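Local coordinates for SnoaL-like domain-containing protein (PDB 4LMI), which is of unknown function but has the NTF2-like fold of SnoaL-like proteins and is a putative ketosteroid isomerase, at residues Q59-R71 and A79-R91. Residues are numbered along the deposited sequence; the frame is centred on the assembly and turned at random.
Sequences QEYPGDWQLTVTR and AAVSVNLTLGDER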
loop_
_atom_site.group_PDB
_atom_site.type_symbol
_atom_site.label_atom_id
_atom_site.label_comp_id
_atom_site.label_asym_id
_atom_site.label_seq_id
_atom_site.Cartn_x
_atom_site.Cartn_y
_atom_site.Cartn_z
ATOM N N GLN B 59 -18.775 -0.769 -12.934
ATOM C CA GLN B 59 -19.502 -1.341 -14.070
ATOM C C GLN B 59 -19.221 -0.619 -15.394
ATOM O O GLN B 59 -19.181 -1.247 -16.458
ATOM C CB GLN B 59 -21.005 -1.364 -13.784
ATOM C CG GLN B 59 -21.419 -2.374 -12.719
ATOM C CD GLN B 59 -22.879 -2.247 -12.324
ATOM O OE1 GLN B 59 -23.445 -1.156 -12.336
ATOM N NE2 GLN B 59 -23.493 -3.366 -11.964
ATOM N N GLU B 60 -19.017 0.695 -15.322
ATOM C CA GLU B 60 -18.758 1.507 -16.513
ATOM C C GLU B 60 -17.295 1.492 -16.959
ATOM O O GLU B 60 -16.959 2.078 -17.990
ATOM C CB GLU B 60 -19.205 2.951 -16.288
ATOM C CG GLU B 60 -20.713 3.140 -16.247
ATOM C CD GLU B 60 -21.117 4.576 -15.977
ATOM O OE1 GLU B 60 -20.269 5.484 -16.132
ATOM O OE2 GLU B 60 -22.288 4.798 -15.613
ATOM N N TYR B 61 -16.434 0.815 -16.200
ATOM C CA TYR B 61 -15.001 0.833 -16.485
ATOM C C TYR B 61 -14.644 0.074 -17.765
ATOM O O TYR B 61 -14.943 -1.120 -17.886
ATOM C CB TYR B 61 -14.181 0.316 -15.301
ATOM C CG TYR B 61 -12.762 0.821 -15.343
ATOM C CD1 TYR B 61 -11.781 0.139 -16.061
ATOM C CD2 TYR B 61 -12.406 2.006 -14.696
ATOM C CE1 TYR B 61 -10.481 0.612 -16.122
ATOM C CE2 TYR B 61 -11.107 2.485 -14.746
ATOM C CZ TYR B 61 -10.150 1.785 -15.460
ATOM O OH TYR B 61 -8.860 2.249 -15.519
ATOM N N PRO B 62 -13.995 0.771 -18.720
ATOM C CA PRO B 62 -13.693 0.211 -20.042
ATOM C C PRO B 62 -12.500 -0.745 -20.059
ATOM O O PRO B 62 -11.671 -0.716 -19.154
ATOM C CB PRO B 62 -13.395 1.454 -20.885
ATOM C CG PRO B 62 -12.882 2.455 -19.915
ATOM C CD PRO B 62 -13.560 2.177 -18.601
ATOM N N GLY B 63 -12.425 -1.585 -21.090
ATOM C CA GLY B 63 -11.285 -2.485 -21.279
ATOM C C GLY B 63 -11.381 -3.791 -20.514
ATOM O O GLY B 63 -12.301 -3.992 -19.715
ATOM N N ASP B 64 -10.413 -4.673 -20.759
ATOM C CA ASP B 64 -10.409 -6.021 -20.198
ATOM C C ASP B 64 -9.266 -6.186 -19.196
ATOM O O ASP B 64 -8.134 -6.512 -19.570
ATOM C CB ASP B 64 -10.314 -7.062 -21.321
ATOM C CG ASP B 64 -10.331 -8.495 -20.805
ATOM O OD1 ASP B 64 -11.067 -8.786 -19.835
ATOM O OD2 ASP B 64 -9.609 -9.334 -21.382
ATOM N N TRP B 65 -9.576 -5.946 -17.924
ATOM C CA TRP B 65 -8.583 -5.974 -16.852
ATOM C C TRP B 65 -8.692 -7.210 -16.006
ATOM O O TRP B 65 -9.738 -7.859 -15.962
ATOM C CB TRP B 65 -8.711 -4.728 -15.981
ATOM C CG TRP B 65 -10.106 -4.536 -15.449
ATOM C CD1 TRP B 65 -11.126 -3.759 -15.994
ATOM C CD2 TRP B 65 -10.694 -5.153 -14.251
ATOM N NE1 TRP B 65 -12.264 -3.844 -15.233
ATOM C CE2 TRP B 65 -12.074 -4.665 -14.175
ATOM C CE3 TRP B 65 -10.234 -6.029 -13.273
ATOM C CZ2 TRP B 65 -12.933 -5.049 -13.157
ATOM C CZ3 TRP B 65 -11.110 -6.406 -12.249
ATOM C CH2 TRP B 65 -12.425 -5.925 -12.195
ATOM N N GLN B 66 -7.606 -7.534 -15.313
ATOM C CA GLN B 66 -7.543 -8.721 -14.474
ATOM C C GLN B 66 -6.670 -8.423 -13.266
ATOM O O GLN B 66 -5.625 -7.785 -13.393
ATOM C CB GLN B 66 -6.954 -9.889 -15.274
ATOM C CG GLN B 66 -7.042 -11.249 -14.595
ATOM C CD GLN B 66 -8.438 -11.852 -14.634
ATOM O OE1 GLN B 66 -8.825 -12.594 -13.732
ATOM N NE2 GLN B 66 -9.199 -11.538 -15.680
ATOM N N LEU B 67 -7.101 -8.872 -12.091
ATOM C CA LEU B 67 -6.287 -8.712 -10.890
ATOM C C LEU B 67 -6.010 -10.039 -10.196
ATOM O O LEU B 67 -6.794 -10.984 -10.289
ATOM C CB LEU B 67 -6.897 -7.682 -9.921
ATOM C CG LEU B 67 -8.306 -7.857 -9.359
ATOM C CD1 LEU B 67 -8.286 -8.694 -8.088
ATOM C CD2 LEU B 67 -8.911 -6.489 -9.073
ATOM N N THR B 68 -4.861 -10.094 -9.532
ATOM C CA THR B 68 -4.463 -11.228 -8.712
ATOM C C THR B 68 -3.927 -10.664 -7.408
ATOM O O THR B 68 -2.999 -9.853 -7.414
ATOM C CB THR B 68 -3.367 -12.066 -9.400
ATOM O OG1 THR B 68 -3.823 -12.476 -10.692
ATOM C CG2 THR B 68 -3.025 -13.302 -8.576
ATOM N N VAL B 69 -4.524 -11.080 -6.294
ATOM C CA VAL B 69 -4.078 -10.643 -4.976
ATOM C C VAL B 69 -2.688 -11.225 -4.681
ATOM O O VAL B 69 -2.463 -12.426 -4.855
ATOM C CB VAL B 69 -5.084 -11.049 -3.877
ATOM C CG1 VAL B 69 -4.509 -10.783 -2.492
ATOM C CG2 VAL B 69 -6.410 -10.312 -4.064
ATOM N N THR B 70 -1.763 -10.366 -4.256
ATOM C CA THR B 70 -0.386 -10.788 -3.950
ATOM C C THR B 70 -0.072 -10.738 -2.457
ATOM O O THR B 70 0.738 -11.526 -1.956
ATOM C CB THR B 70 0.655 -9.960 -4.729
ATOM O OG1 THR B 70 0.365 -8.561 -4.588
ATOM C CG2 THR B 70 0.623 -10.333 -6.200
ATOM N N ARG B 71 -0.705 -9.800 -1.755
ATOM C CA ARG B 71 -0.620 -9.727 -0.299
ATOM C C ARG B 71 -1.980 -9.348 0.228
ATOM O O ARG B 71 -2.706 -8.577 -0.410
ATOM C CB ARG B 71 0.378 -8.663 0.166
ATOM C CG ARG B 71 1.802 -8.806 -0.342
ATOM C CD ARG B 71 2.634 -7.638 0.161
ATOM N NE ARG B 71 3.971 -7.597 -0.421
ATOM C CZ ARG B 71 4.265 -7.145 -1.639
ATOM N NH1 ARG B 71 3.309 -6.696 -2.441
ATOM N NH2 ARG B 71 5.531 -7.150 -2.058
ATOM N N ALA B 79 -7.902 -3.512 6.316
ATOM C CA ALA B 79 -7.160 -4.414 5.436
ATOM C C ALA B 79 -6.248 -3.616 4.512
ATOM O O ALA B 79 -6.559 -2.480 4.148
ATOM C CB ALA B 79 -8.114 -5.280 4.615
ATOM N N ALA B 80 -5.106 -4.202 4.162
ATOM C CA ALA B 80 -4.257 -3.665 3.098
ATOM C C ALA B 80 -3.995 -4.803 2.132
ATOM O O ALA B 80 -3.574 -5.892 2.539
ATOM C CB ALA B 80 -2.954 -3.126 3.655
ATOM N N VAL B 81 -4.261 -4.560 0.855
ATOM C CA VAL B 81 -4.189 -5.612 -0.147
ATOM C C VAL B 81 -3.385 -5.091 -1.325
ATOM O O VAL B 81 -3.649 -3.997 -1.830
ATOM C CB VAL B 81 -5.600 -6.027 -0.624
ATOM C CG1 VAL B 81 -5.526 -7.179 -1.619
ATOM C CG2 VAL B 81 -6.501 -6.391 0.557
ATOM N N SER B 82 -2.382 -5.852 -1.748
ATOM C CA SER B 82 -1.719 -5.540 -3.003
ATOM C C SER B 82 -2.199 -6.514 -4.062
ATOM O O SER B 82 -2.480 -7.679 -3.766
ATOM C CB SER B 82 -0.191 -5.556 -2.878
ATOM O OG SER B 82 0.277 -6.834 -2.503
ATOM N N VAL B 83 -2.324 -6.011 -5.286
ATOM C CA VAL B 83 -2.739 -6.815 -6.424
ATOM C C VAL B 83 -1.816 -6.568 -7.612
ATOM O O VAL B 83 -1.294 -5.456 -7.793
ATOM C CB VAL B 83 -4.211 -6.537 -6.845
ATOM C CG1 VAL B 83 -5.179 -6.846 -5.707
ATOM C CG2 VAL B 83 -4.392 -5.095 -7.321
ATOM N N ASN B 84 -1.589 -7.616 -8.400
ATOM C CA ASN B 84 -1.062 -7.440 -9.744
ATOM C C ASN B 84 -2.225 -7.224 -10.694
ATOM O O ASN B 84 -3.128 -8.049 -10.780
ATOM C CB ASN B 84 -0.207 -8.632 -10.181
ATOM C CG ASN B 84 1.177 -8.616 -9.556
ATOM O OD1 ASN B 84 1.666 -7.570 -9.106
ATOM N ND2 ASN B 84 1.819 -9.774 -9.528
ATOM N N LEU B 85 -2.205 -6.090 -11.381
ATOM C CA LEU B 85 -3.245 -5.746 -12.331
ATOM C C LEU B 85 -2.696 -5.775 -13.751
ATOM O O LEU B 85 -1.632 -5.216 -14.024
ATOM C CB LEU B 85 -3.807 -4.357 -12.021
ATOM C CG LEU B 85 -4.892 -3.792 -12.943
ATOM C CD1 LEU B 85 -6.213 -4.522 -12.768
ATOM C CD2 LEU B 85 -5.080 -2.303 -12.710
ATOM N N THR B 86 -3.422 -6.449 -14.636
ATOM C CA THR B 86 -3.215 -6.322 -16.066
ATOM C C THR B 86 -4.349 -5.430 -16.541
ATOM O O THR B 86 -5.513 -5.833 -16.528
ATOM C CB THR B 86 -3.246 -7.690 -16.775
ATOM O OG1 THR B 86 -2.319 -8.579 -16.136
ATOM C CG2 THR B 86 -2.866 -7.549 -18.238
ATOM N N LEU B 87 -4.002 -4.198 -16.909
ATOM C CA LEU B 87 -4.974 -3.207 -17.357
ATOM C C LEU B 87 -4.727 -2.925 -18.828
ATOM O O LEU B 87 -3.854 -2.120 -19.179
ATOM C CB LEU B 87 -4.857 -1.922 -16.525
ATOM C CG LEU B 87 -5.840 -0.765 -16.756
ATOM C CD1 LEU B 87 -7.219 -1.092 -16.196
ATOM C CD2 LEU B 87 -5.308 0.521 -16.138
ATOM N N GLY B 88 -5.495 -3.599 -19.682
ATOM C CA GLY B 88 -5.280 -3.556 -21.124
ATOM C C GLY B 88 -4.007 -4.297 -21.470
ATOM O O GLY B 88 -3.954 -5.528 -21.387
ATOM N N ASP B 89 -2.983 -3.537 -21.853
ATOM C CA ASP B 89 -1.671 -4.082 -22.195
ATOM C C ASP B 89 -0.634 -3.775 -21.114
ATOM O O ASP B 89 0.501 -4.254 -21.180
ATOM C CB ASP B 89 -1.198 -3.524 -23.541
ATOM C CG ASP B 89 -1.076 -2.010 -23.536
ATOM O OD1 ASP B 89 -1.545 -1.376 -22.569
ATOM O OD2 ASP B 89 -0.513 -1.454 -24.502
ATOM N N GLU B 90 -1.035 -2.979 -20.125
ATOM C CA GLU B 90 -0.134 -2.523 -19.073
ATOM C C GLU B 90 -0.152 -3.437 -17.848
ATOM O O GLU B 90 -1.212 -3.889 -17.408
ATOM C CB GLU B 90 -0.485 -1.086 -18.673
ATOM C CG GLU B 90 0.521 -0.431 -17.740
ATOM C CD GLU B 90 0.294 1.058 -17.577
ATOM O OE1 GLU B 90 0.205 1.770 -18.602
ATOM O OE2 GLU B 90 0.221 1.519 -16.422
ATOM N N ARG B 91 1.039 -3.707 -17.319
ATOM C CA ARG B 91 1.198 -4.425 -16.058
ATOM C C ARG B 91 1.359 -3.391 -14.944
ATOM O O ARG B 91 2.274 -2.553 -14.978
ATOM C CB ARG B 91 2.391 -5.384 -16.122
ATOM C CG ARG B 91 2.311 -6.393 -17.263
ATOM C CD ARG B 91 1.789 -7.743 -16.801
ATOM N NE ARG B 91 2.883 -8.663 -16.488
ATOM C CZ ARG B 91 2.729 -9.867 -15.942
ATOM N NH1 ARG B 91 1.534 -10.313 -15.625
ATOM N NH2 ARG B 91 3.796 -10.621 -15.703
HETATM O O HOH W 1 -3.570 -10.193 -12.794
HETATM O O HOH W 2 1.391 -6.956 -6.304
#
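Ser82 is matched by two residues, Thr70 and Arg71, at a classic beta bulge in the antiparallel hairpin of strands 65-75 and 78-87. The tight end lies here. Thr70 N gives Ser82 O a nearly straight bond (2.8 Å, 175°), whereas the one from Arg71 N is weak. Ser82 OG, placed between its own N and carbonyl carbon (chi1 62°), donates to Thr70 OG1 at 2.7 Å and receives Arg71 NH1 near the guanidinium plane at 3.0 Å. Thr70 OG1 donates to a water, which donates to Asn84 OD1; Thr70 CG2 lies 3.6 Å from Asn84 ND2, the side chains crossing at about a right angle. Leu133 O and Arg135 N bind that amide; Asp134 makes a salt bridge with Arg71. On the other face Val69 CG1 meets Val81 CG1 at 3.8 Å, and Phe18 of helix 6-22 packs on both, consistent with the helix-packed sheet of NTF2-like folds. Regular bonds continue to Gln66-Thr86, but Gln66, Thr68 and Gly88 are exposed; near the type II' turn into strand 90-101, Leu87 CD1 touches Tyr61 CE1 obliquely at 3.7 Å. Donors thus line up from Arg71 to Asn84, each bulge hydroxyl both giving and receiving a bond, which satisfies the buried serine oxygen.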